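Local coordinates for protein endolysin (PDB 3QAY) that probably cleaves the amide bond between N-acetylmuramic acid and L-alanine in the peptidoglycan of Clostridium difficile, as a zinc-dependent phage amidase, at residues N26-Q29 against Y30-L34; V37-D40 against T41-E45; I53-E56 against K57-K60; E153-D156 against K157-K160; I166-L169 against I170-V174. All blocks are in the same frame, centred on the assembly; numbering follows the deposited sequence.

All five contacts are local, and four are helical. Interactions 1 and 2 follow each other along helix 27-44, interactions 4 and 5 along helix 152-175, and these two helices pack together where Thr41 of interaction 2 meets Ala167 and Val171 of interaction 5, and Leu38 meets Val171 and Ile170. Interaction 5 is the most buried and largely aliphatic. Interaction 1 combines a buried zinc ligand with a solvent-side water bridge, while interaction 2 turns one face to the sheet and a salt bridge outward. Interaction 4 is mostly surface, rich in lysine, with Asp154 and Ala158 buried. Interaction 3, a loop without regular structure, reaches interaction 1 through Glu56, which meets Tyr28 and Lys32.

Interaction 1: N26-Q29 against Y30-L34. With ZN (zinc ion), chain E.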
# COMPACT_ATOMS: atom_id res chain seq x y z
N ASN A 26 -12.81 -5.81 -3.99
CA ASN A 26 -12.25 -4.81 -4.89
C ASN A 26 -11.00 -4.22 -4.25
O ASN A 26 -11.02 -3.82 -3.08
CB ASN A 26 -13.26 -3.72 -5.22
CG ASN A 26 -12.78 -2.79 -6.32
OD1 ASN A 26 -12.92 -3.08 -7.51
ND2 ASN A 26 -12.20 -1.67 -5.92
N GLU A 27 -9.92 -4.17 -5.01
CA GLU A 27 -8.63 -3.69 -4.51
C GLU A 27 -8.72 -2.23 -4.06
O GLU A 27 -8.35 -1.91 -2.94
CB GLU A 27 -7.55 -3.85 -5.58
CG GLU A 27 -6.27 -3.10 -5.29
CD GLU A 27 -5.23 -3.26 -6.38
OE1 GLU A 27 -5.54 -3.83 -7.45
OE2 GLU A 27 -4.10 -2.80 -6.15
N TYR A 28 -9.21 -1.37 -4.95
CA TYR A 28 -9.30 0.06 -4.64
C TYR A 28 -10.12 0.33 -3.38
O TYR A 28 -9.68 1.07 -2.50
CB TYR A 28 -9.90 0.83 -5.83
CG TYR A 28 -10.22 2.27 -5.53
CD1 TYR A 28 -9.24 3.26 -5.58
CD2 TYR A 28 -11.52 2.66 -5.22
CE1 TYR A 28 -9.54 4.59 -5.32
CE2 TYR A 28 -11.83 3.99 -4.96
CZ TYR A 28 -10.84 4.95 -5.01
OH TYR A 28 -11.16 6.26 -4.74
N GLN A 29 -11.30 -0.28 -3.30
CA GLN A 29 -12.20 -0.09 -2.17
C GLN A 29 -11.57 -0.58 -0.86
O GLN A 29 -11.63 0.13 0.14
CB GLN A 29 -13.55 -0.80 -2.38
CG GLN A 29 -14.40 -0.25 -3.55
CD GLN A 29 -14.87 1.20 -3.36
OE1 GLN A 29 -14.99 1.69 -2.23
NE2 GLN A 29 -15.12 1.89 -4.46
N TYR A 30 -10.95 -1.77 -0.87
CA TYR A 30 -10.28 -2.27 0.34
C TYR A 30 -9.23 -1.28 0.83
O TYR A 30 -9.23 -0.89 2.00
CB TYR A 30 -9.62 -3.64 0.11
CG TYR A 30 -8.98 -4.16 1.39
CD1 TYR A 30 -9.74 -4.81 2.35
CD2 TYR A 30 -7.63 -3.95 1.66
CE1 TYR A 30 -9.18 -5.27 3.53
CE2 TYR A 30 -7.05 -4.40 2.85
CZ TYR A 30 -7.83 -5.06 3.77
OH TYR A 30 -7.28 -5.51 4.95
N ASN A 31 -8.36 -0.86 -0.08
CA ASN A 31 -7.26 0.04 0.28
C ASN A 31 -7.72 1.46 0.63
O ASN A 31 -7.10 2.13 1.45
CB ASN A 31 -6.19 0.05 -0.82
CG ASN A 31 -5.41 -1.27 -0.87
OD1 ASN A 31 -5.16 -1.82 -1.95
ND2 ASN A 31 -5.02 -1.77 0.29
N LYS A 32 -8.83 1.91 0.04
CA LYS A 32 -9.49 3.14 0.46
C LYS A 32 -9.91 3.05 1.94
O LYS A 32 -9.84 4.03 2.69
CB LYS A 32 -10.69 3.44 -0.45
CG LYS A 32 -11.57 4.62 -0.02
CD LYS A 32 -12.73 4.83 -0.98
CE LYS A 32 -13.54 6.07 -0.61
NZ LYS A 32 -14.68 6.29 -1.55
N SER A 33 -10.36 1.86 2.35
CA SER A 33 -10.74 1.60 3.75
C SER A 33 -9.54 1.42 4.68
O SER A 33 -9.55 1.91 5.79
CB SER A 33 -11.66 0.38 3.84
OG SER A 33 -12.94 0.67 3.32
N LEU A 34 -8.53 0.69 4.22
CA LEU A 34 -7.31 0.45 5.02
C LEU A 34 -6.48 1.71 5.29
O LEU A 34 -5.94 1.89 6.38
CB LEU A 34 -6.42 -0.58 4.31
CG LEU A 34 -5.09 -0.91 5.00
CD1 LEU A 34 -5.35 -1.46 6.39
CD2 LEU A 34 -4.29 -1.90 4.15
ZN ZN E . -2.73 -2.42 -7.68
O HOH W 1 -16.08 3.87 -1.12
O HOH W 2 -1.32 -2.02 -9.61
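Asn31 N donates to Glu27 O at 3.0 Å in a nearly straight bond (N-H...O 171°), and this is one of four backbone bonds that wind the first turns of helix 27-44. Tyr30 N donates to Asn26 O, Lys32 N to Tyr28 O and Ser33 N to Gln29 O, with Asn26 as the N-cap residue. The metal bond is made by Glu27, whose OE2 lies 2.1 Å from the zinc ion. Its CG stands anti to the backbone N (chi1 167°) and the chain runs on extended, carrying the carboxylate off the helix start to the metal. The other oxygen, OE1, accepts from the backbone of Ala21, a bond that, together with the zinc and Leu86 N at OE2, should restrain the rotation of the carboxylate. Asn31 packs beside this arm, its OD1 3.7 Å from Glu27 CG, with amide and carboxylate planes 76° apart. On another side of the helix Gln29 and Lys32 run alongside each other and share a water, which donates to Gln29 OE1 (2.7 Å) and accepts from Lys32 NZ (2.8 Å). Lys32 NZ also forms a salt bridge with Glu56, which is hydrogen-bonded to the Tyr28 hydroxyl too. Glu27 completes the protein part of the zinc site with His10 and His85, the two-histidine, one-glutamate set of this amidase family.

Interaction 2: V37-D40 against T41-E45. With PO4 (phosphate ion), chain G.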
# COMPACT_ATOMS: atom_id res chain seq x y z
N VAL A 37 -7.01 3.73 8.48
CA VAL A 37 -6.68 2.89 9.64
C VAL A 37 -5.16 2.79 9.79
O VAL A 37 -4.63 2.88 10.91
CB VAL A 37 -7.31 1.50 9.51
CG1 VAL A 37 -6.87 0.60 10.68
CG2 VAL A 37 -8.83 1.60 9.45
N LEU A 38 -4.46 2.60 8.68
CA LEU A 38 -2.99 2.54 8.67
C LEU A 38 -2.38 3.86 9.17
O LEU A 38 -1.45 3.85 9.97
CB LEU A 38 -2.46 2.23 7.27
CG LEU A 38 -0.94 2.09 7.08
CD1 LEU A 38 -0.36 1.04 8.03
CD2 LEU A 38 -0.58 1.76 5.63
N ALA A 39 -2.91 4.98 8.68
CA ALA A 39 -2.48 6.31 9.12
C ALA A 39 -2.61 6.48 10.64
O ALA A 39 -1.67 6.91 11.31
CB ALA A 39 -3.27 7.41 8.39
N ASP A 40 -3.78 6.13 11.17
CA ASP A 40 -4.05 6.24 12.60
C ASP A 40 -3.12 5.36 13.44
O ASP A 40 -2.74 5.74 14.55
CB ASP A 40 -5.51 5.88 12.90
CG ASP A 40 -6.48 7.00 12.55
OD1 ASP A 40 -6.04 8.14 12.31
OD2 ASP A 40 -7.69 6.72 12.54
N THR A 41 -2.77 4.19 12.92
CA THR A 41 -1.85 3.30 13.61
C THR A 41 -0.46 3.94 13.70
O THR A 41 0.18 3.90 14.76
CB THR A 41 -1.80 1.91 12.94
OG1 THR A 41 -3.13 1.41 12.80
CG2 THR A 41 -0.99 0.94 13.78
N PHE A 42 0.00 4.55 12.61
CA PHE A 42 1.24 5.33 12.64
C PHE A 42 1.14 6.51 13.60
O PHE A 42 2.08 6.79 14.33
CB PHE A 42 1.61 5.87 11.25
CG PHE A 42 2.35 4.89 10.39
CD1 PHE A 42 3.64 4.50 10.71
CD2 PHE A 42 1.77 4.38 9.23
CE1 PHE A 42 4.34 3.61 9.93
CE2 PHE A 42 2.46 3.49 8.42
CZ PHE A 42 3.75 3.10 8.77
N ARG A 43 -0.00 7.20 13.58
CA ARG A 43 -0.18 8.41 14.39
C ARG A 43 -0.11 8.12 15.88
O ARG A 43 0.44 8.91 16.65
CB ARG A 43 -1.50 9.10 14.03
CG ARG A 43 -1.50 9.75 12.66
CD ARG A 43 -2.84 10.40 12.35
NE ARG A 43 -2.87 10.92 10.98
CZ ARG A 43 -3.81 10.66 10.07
NH1 ARG A 43 -4.86 9.90 10.35
NH2 ARG A 43 -3.71 11.20 8.86
N LYS A 44 -0.66 6.97 16.29
CA LYS A 44 -0.59 6.51 17.67
C LYS A 44 0.85 6.42 18.18
O LYS A 44 1.12 6.64 19.36
CB LYS A 44 -1.29 5.16 17.82
CG LYS A 44 -1.55 4.74 19.27
CD LYS A 44 -2.47 3.52 19.35
CE LYS A 44 -3.06 3.35 20.75
NZ LYS A 44 -4.04 2.21 20.81
N GLU A 45 1.78 6.11 17.28
CA GLU A 45 3.20 6.04 17.61
C GLU A 45 3.93 7.38 17.44
O GLU A 45 5.15 7.44 17.56
CB GLU A 45 3.89 4.95 16.78
CG GLU A 45 3.18 3.61 16.79
CD GLU A 45 2.93 3.08 18.19
OE1 GLU A 45 3.90 2.98 18.97
OE2 GLU A 45 1.77 2.76 18.50
P PO4 G . -5.41 12.59 6.13
O1 PO4 G . -6.69 12.71 5.35
O2 PO4 G . -5.29 11.17 6.62
O3 PO4 G . -4.24 12.97 5.26
O4 PO4 G . -5.42 13.54 7.31
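Thr41 grips one backbone oxygen twice: both its OG1, at 2.8 Å, and its N, at 3.0 Å, donate to Val37 O, reaching it from opposite faces of the carbonyl plane. OG1 gets there because it stands beside the backbone N (chi1 -52°), folded back toward the preceding turn, which gives the hydroxyl proton an acceptor within the helix. The following turns are ordinary, with Phe42 N to Leu38 O, Arg43 N to Ala39 O and Lys44 N to Asp40 O. On the outer side Arg43 NH1 makes a salt bridge with Asp40 OD1 at 2.9 Å. The carboxylate oxygen lies close to the guanidinium plane, but is met on its anti side and from out of the carboxylate plane; the two planes are 58° apart. At another edge of the same group NH2 donates to phosphate O2 at 2.7 Å, a phosphate probably taken from the crystallisation liquor. Ala39 CB covers part of one guanidinium face, 3.5 Å from NH1. Turned inward, Leu38 and Phe42 lie alongside each other, CD1 to CE2 3.8 Å. Those two side chains pack on strands 3-8 and 80-87, and Ala39 and Phe42 also on strand 48-52, where Val49 O accepts from Arg43 NH2. Thr41 and Leu38 meet Val171 of helix 152-175, which places this end of helix 27-44 between the sheet and that helix.

Interaction 3: I53-E56 against K57-K60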
# COMPACT_ATOMS: atom_id res chain seq x y z
N ILE A 53 -5.64 9.96 -1.82
CA ILE A 53 -6.51 9.11 -2.62
C ILE A 53 -6.98 9.93 -3.80
O ILE A 53 -7.36 11.10 -3.65
CB ILE A 53 -7.72 8.61 -1.80
CG1 ILE A 53 -7.25 8.03 -0.46
CG2 ILE A 53 -8.49 7.56 -2.59
CD1 ILE A 53 -8.35 7.40 0.39
N CYS A 54 -6.94 9.33 -4.99
CA CYS A 54 -7.38 10.02 -6.19
C CYS A 54 -8.85 10.41 -6.10
O CYS A 54 -9.66 9.64 -5.57
CB CYS A 54 -7.15 9.16 -7.43
SG CYS A 54 -5.42 9.02 -7.88
N PRO A 55 -9.21 11.59 -6.62
CA PRO A 55 -10.62 11.91 -6.74
C PRO A 55 -11.32 10.83 -7.56
O PRO A 55 -10.71 10.26 -8.46
CB PRO A 55 -10.63 13.24 -7.50
CG PRO A 55 -9.25 13.77 -7.43
CD PRO A 55 -8.35 12.61 -7.24
N GLU A 56 -12.57 10.56 -7.22
CA GLU A 56 -13.38 9.60 -7.95
C GLU A 56 -14.24 10.27 -9.03
O GLU A 56 -14.74 11.39 -8.83
CB GLU A 56 -14.26 8.80 -6.99
CG GLU A 56 -13.46 7.93 -6.03
CD GLU A 56 -14.31 7.25 -4.97
OE1 GLU A 56 -15.55 7.41 -5.00
OE2 GLU A 56 -13.74 6.55 -4.11
N LYS A 57 -14.39 9.58 -10.16
CA LYS A 57 -15.20 10.04 -11.29
C LYS A 57 -14.76 11.40 -11.87
O LYS A 57 -15.57 12.16 -12.40
CB LYS A 57 -16.69 10.01 -10.92
CG LYS A 57 -17.13 8.63 -10.42
CD LYS A 57 -18.63 8.39 -10.52
CE LYS A 57 -18.97 6.94 -10.16
NZ LYS A 57 -20.43 6.70 -10.02
N GLN A 58 -13.46 11.66 -11.79
CA GLN A 58 -12.85 12.88 -12.33
C GLN A 58 -12.01 12.56 -13.56
O GLN A 58 -12.14 13.23 -14.59
CB GLN A 58 -11.99 13.55 -11.26
CG GLN A 58 -11.46 14.93 -11.64
CD GLN A 58 -10.55 15.54 -10.58
OE1 GLN A 58 -10.97 15.79 -9.45
NE2 GLN A 58 -9.30 15.80 -10.95
N PHE A 59 -11.18 11.53 -13.46
CA PHE A 59 -10.21 11.19 -14.51
C PHE A 59 -10.82 10.59 -15.76
O PHE A 59 -11.71 9.73 -15.68
CB PHE A 59 -9.16 10.19 -13.99
CG PHE A 59 -8.37 10.67 -12.80
CD1 PHE A 59 -8.24 12.02 -12.50
CD2 PHE A 59 -7.72 9.74 -11.99
CE1 PHE A 59 -7.49 12.44 -11.41
CE2 PHE A 59 -6.97 10.16 -10.90
CZ PHE A 59 -6.85 11.50 -10.61
N LYS A 60 -10.31 11.02 -16.91
CA LYS A 60 -10.66 10.44 -18.21
C LYS A 60 -9.94 9.11 -18.41
O LYS A 60 -10.54 8.14 -18.89
CB LYS A 60 -10.30 11.41 -19.34
CG LYS A 60 -11.03 12.76 -19.27
CD LYS A 60 -10.80 13.60 -20.54
CE LYS A 60 -11.77 14.78 -20.63
NZ LYS A 60 -11.71 15.46 -21.97
O HOH W 3 -11.12 10.05 -11.15
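The backbone runs extended through Pro55 and Glu56, turns at Lys57 with positive phi (59°), and comes back past Gln58 so that Phe59 faces Cys54 and Pro55. No direct hydrogen bond joins the two arms; a water does it instead, donating to Pro55 O and accepting from Phe59 N, at 2.7 Å in each case. The Phe59 ring carries the apolar side of the contact. Cys54 SG approaches its edge, near the ring plane and 3.6 Å from CE2, a sulfur-aromatic contact in which the sulfur lies 83° off the ring normal. Pro55 crosses the phenylalanine at about a right angle, with CD 3.9 Å from CZ, while Pro55 O lies over one ring face. Gln58 reaches back over the proline: its CG is anti to the backbone N (chi1 -172°) and the extended chain sets OE1 3.2 Å from Pro55 CB. The Glu56 carboxylate is engaged by helix 27-44. The loop follows strand 48-52 and leads into helix 64-75, whose Tyr68 packs on Cys54, Pro55 and Phe59. Backbone bonds of Lys57 with Ile12 and of Phe59 with Lys14 tie it to the loop after strand 3-8.

Interaction 4: E153-D156 against K157-K160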
# COMPACT_ATOMS: atom_id res chain seq x y z
N GLU A 153 -8.98 -17.36 0.53
CA GLU A 153 -8.28 -17.70 1.76
C GLU A 153 -7.52 -16.48 2.29
O GLU A 153 -7.58 -16.19 3.48
CB GLU A 153 -7.34 -18.89 1.54
CG GLU A 153 -8.04 -20.25 1.33
CD GLU A 153 -8.90 -20.33 0.06
OE1 GLU A 153 -8.58 -19.66 -0.96
OE2 GLU A 153 -9.90 -21.08 0.08
N ASP A 154 -6.83 -15.77 1.40
CA ASP A 154 -6.15 -14.52 1.76
C ASP A 154 -7.13 -13.49 2.33
O ASP A 154 -6.86 -12.88 3.36
CB ASP A 154 -5.43 -13.89 0.55
CG ASP A 154 -3.98 -14.33 0.41
OD1 ASP A 154 -3.54 -15.26 1.10
OD2 ASP A 154 -3.26 -13.72 -0.41
N TYR A 155 -8.25 -13.29 1.64
CA TYR A 155 -9.22 -12.29 2.07
C TYR A 155 -9.90 -12.69 3.39
O TYR A 155 -10.19 -11.82 4.22
CB TYR A 155 -10.26 -12.04 0.98
CG TYR A 155 -11.25 -10.92 1.27
CD1 TYR A 155 -10.82 -9.71 1.81
CD2 TYR A 155 -12.60 -11.06 0.98
CE1 TYR A 155 -11.72 -8.68 2.07
CE2 TYR A 155 -13.50 -10.04 1.24
CZ TYR A 155 -13.06 -8.86 1.78
OH TYR A 155 -13.96 -7.85 2.03
N ASP A 156 -10.14 -13.98 3.58
CA ASP A 156 -10.65 -14.48 4.87
C ASP A 156 -9.67 -14.19 6.01
O ASP A 156 -10.08 -13.81 7.10
CB ASP A 156 -10.93 -15.99 4.80
CG ASP A 156 -12.16 -16.33 3.97
OD1 ASP A 156 -12.99 -15.43 3.72
OD2 ASP A 156 -12.30 -17.50 3.59
N LYS A 157 -8.37 -14.35 5.75
CA LYS A 157 -7.35 -13.99 6.73
C LYS A 157 -7.39 -12.49 7.04
O LYS A 157 -7.30 -12.10 8.20
CB LYS A 157 -5.95 -14.36 6.25
CG LYS A 157 -5.62 -15.84 6.33
CD LYS A 157 -4.28 -16.10 5.64
CE LYS A 157 -3.85 -17.55 5.77
NZ LYS A 157 -2.55 -17.78 5.09
N ALA A 158 -7.55 -11.68 6.00
CA ALA A 158 -7.59 -10.22 6.15
C ALA A 158 -8.78 -9.78 6.98
O ALA A 158 -8.64 -8.95 7.88
CB ALA A 158 -7.63 -9.54 4.77
N LYS A 159 -9.95 -10.33 6.68
CA LYS A 159 -11.16 -10.07 7.47
C LYS A 159 -11.05 -10.59 8.91
O LYS A 159 -11.67 -10.03 9.82
CB LYS A 159 -12.39 -10.64 6.78
CG LYS A 159 -12.79 -9.87 5.52
CD LYS A 159 -14.13 -10.33 4.96
CE LYS A 159 -14.05 -11.72 4.34
NZ LYS A 159 -15.37 -12.16 3.81
N LYS A 160 -10.27 -11.64 9.13
CA LYS A 160 -9.98 -12.12 10.49
C LYS A 160 -9.11 -11.10 11.23
O LYS A 160 -9.44 -10.71 12.35
CB LYS A 160 -9.33 -13.50 10.46
CG LYS A 160 -8.94 -14.06 11.82
CD LYS A 160 -8.69 -15.57 11.75
CE LYS A 160 -8.15 -16.11 13.07
NZ LYS A 160 -8.41 -17.59 13.21
O HOH W 4 -3.89 -17.45 2.41
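Lys159 lays its aliphatic chain over one face of the Tyr155 ring, with CE 3.9 Å from the ring centroid and 23° off the normal, a CH-pi contact between residues one helical turn apart. A bend at chi3 (-71°) carries CE across the ring face; CD, one bond nearer the backbone, lies 3.7 Å from Tyr155 CZ. Ala158 CB comes obliquely to CD1 of the same ring, at 4.4 Å. The hydrogen bonds are those of a regular alpha-helix: Lys157 N to Glu153 O, Ala158 N to Asp154 O, Lys159 N to Tyr155 O, and Lys160 N to Asp156 O. They build the first turns of helix 152-175, the C-terminal helix of the amidase domain, which follows strand 140-148 after a short link; Phe147 of that strand packs on Asp154, Tyr155 and Ala158. Charge pairs are looser. Asp156 OD1 stays 4.0 Å from Lys159 NZ, near but too long for a salt bridge. Asp154 and Lys157 meet through a water that donates to Asp154 OD1 at 2.6 Å and accepts from Lys157 NZ at 3.0 Å. Each also has a direct partner, Asp154 OD2 accepting from the backbone N of Gly95 and Phe148, and Lys157 NZ donating to Val119 O.

Interaction 5: I166-L169 against I170-V174; sequences IAKL and IVEGV
Val171 N donates to Ala167 O at 2.8 Å (N-H...O 165°), and Glu172 N to Lys168 O at 2.9 Å. Ile170 N to Ile166 O and Gly173 N to Leu169 O, both longer, complete the run of backbone bonds in helix 152-175. Between side chains the polar link is loose. Lys168 NZ stands 4.1 Å from Glu172 OE2, too far for a salt bridge, and a water joins NZ to Glu172 OE1 only by weak bonds. The glutamate has firmer partners, Ile179 N for OE2 and Lys115 NZ for OE1. Its CG is set beside its own backbone N (chi1 -74°), laying the first part of the chain over Lys168 O, while CE of the lysine comes within 3.6 Å of OE2. Further round, Ile166 and Ile170 meet through CG2 and CD1 at 4.0 Å. Val171 turns CG2 onto Ala167 O, 3.1 Å away, and Ala167 faces Thr41 of helix 27-44. Ile166, Ala167, Ile170 and Val171 are buried, and the Glu172 carboxylate is held by a lysine of helix 103-116 and a backbone N-H near the C-terminus, which implies that its link to Lys168 is at most a loose electrostatic one.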
# COMPACT_ATOMS: atom_id res chain seq x y z
N ILE A 166 -4.03 -5.75 9.94
CA ILE A 166 -3.14 -5.54 8.80
C ILE A 166 -2.26 -4.31 9.03
O ILE A 166 -1.05 -4.36 8.81
CB ILE A 166 -3.95 -5.33 7.49
CG1 ILE A 166 -4.60 -6.63 7.05
CG2 ILE A 166 -3.03 -4.79 6.36
CD1 ILE A 166 -3.72 -7.52 6.20
N ALA A 167 -2.88 -3.22 9.47
CA ALA A 167 -2.17 -1.98 9.76
C ALA A 167 -1.04 -2.19 10.77
O ALA A 167 0.09 -1.75 10.55
CB ALA A 167 -3.14 -0.92 10.27
N LYS A 168 -1.35 -2.87 11.87
CA LYS A 168 -0.36 -3.09 12.92
C LYS A 168 0.88 -3.80 12.40
O LYS A 168 2.00 -3.45 12.78
CB LYS A 168 -0.98 -3.88 14.08
CG LYS A 168 -0.08 -4.01 15.32
CD LYS A 168 -0.81 -4.73 16.47
CE LYS A 168 0.10 -4.91 17.70
NZ LYS A 168 -0.14 -6.22 18.39
N LEU A 169 0.69 -4.78 11.51
CA LEU A 169 1.81 -5.55 10.96
C LEU A 169 2.69 -4.67 10.06
O LEU A 169 3.92 -4.73 10.13
CB LEU A 169 1.32 -6.77 10.19
CG LEU A 169 0.70 -7.90 11.04
CD1 LEU A 169 0.16 -9.02 10.15
CD2 LEU A 169 1.73 -8.44 12.02
N ILE A 170 2.05 -3.84 9.25
CA ILE A 170 2.76 -2.91 8.38
C ILE A 170 3.52 -1.87 9.19
O ILE A 170 4.67 -1.57 8.88
CB ILE A 170 1.80 -2.16 7.44
CG1 ILE A 170 1.18 -3.12 6.43
CG2 ILE A 170 2.54 -1.01 6.74
CD1 ILE A 170 0.11 -2.50 5.53
N VAL A 171 2.88 -1.33 10.21
CA VAL A 171 3.49 -0.31 11.05
C VAL A 171 4.67 -0.88 11.86
O VAL A 171 5.75 -0.28 11.92
CB VAL A 171 2.46 0.33 12.00
CG1 VAL A 171 3.13 1.32 12.96
CG2 VAL A 171 1.37 1.03 11.19
N GLU A 172 4.48 -2.05 12.46
CA GLU A 172 5.57 -2.72 13.18
C GLU A 172 6.78 -2.92 12.27
O GLU A 172 7.92 -2.70 12.68
CB GLU A 172 5.11 -4.06 13.77
CG GLU A 172 4.23 -3.91 14.99
CD GLU A 172 3.95 -5.24 15.69
OE1 GLU A 172 4.10 -6.31 15.06
OE2 GLU A 172 3.58 -5.20 16.88
N GLY A 173 6.51 -3.34 11.03
CA GLY A 173 7.54 -3.53 10.03
C GLY A 173 8.28 -2.25 9.68
O GLY A 173 9.50 -2.20 9.74
N VAL A 174 7.54 -1.21 9.32
CA VAL A 174 8.15 0.07 8.95
C VAL A 174 8.96 0.65 10.11
O VAL A 174 10.11 1.07 9.94
CB VAL A 174 7.10 1.08 8.45
CG1 VAL A 174 7.68 2.48 8.32
CG2 VAL A 174 6.50 0.61 7.12
O HOH W 5 0.76 -7.14 15.27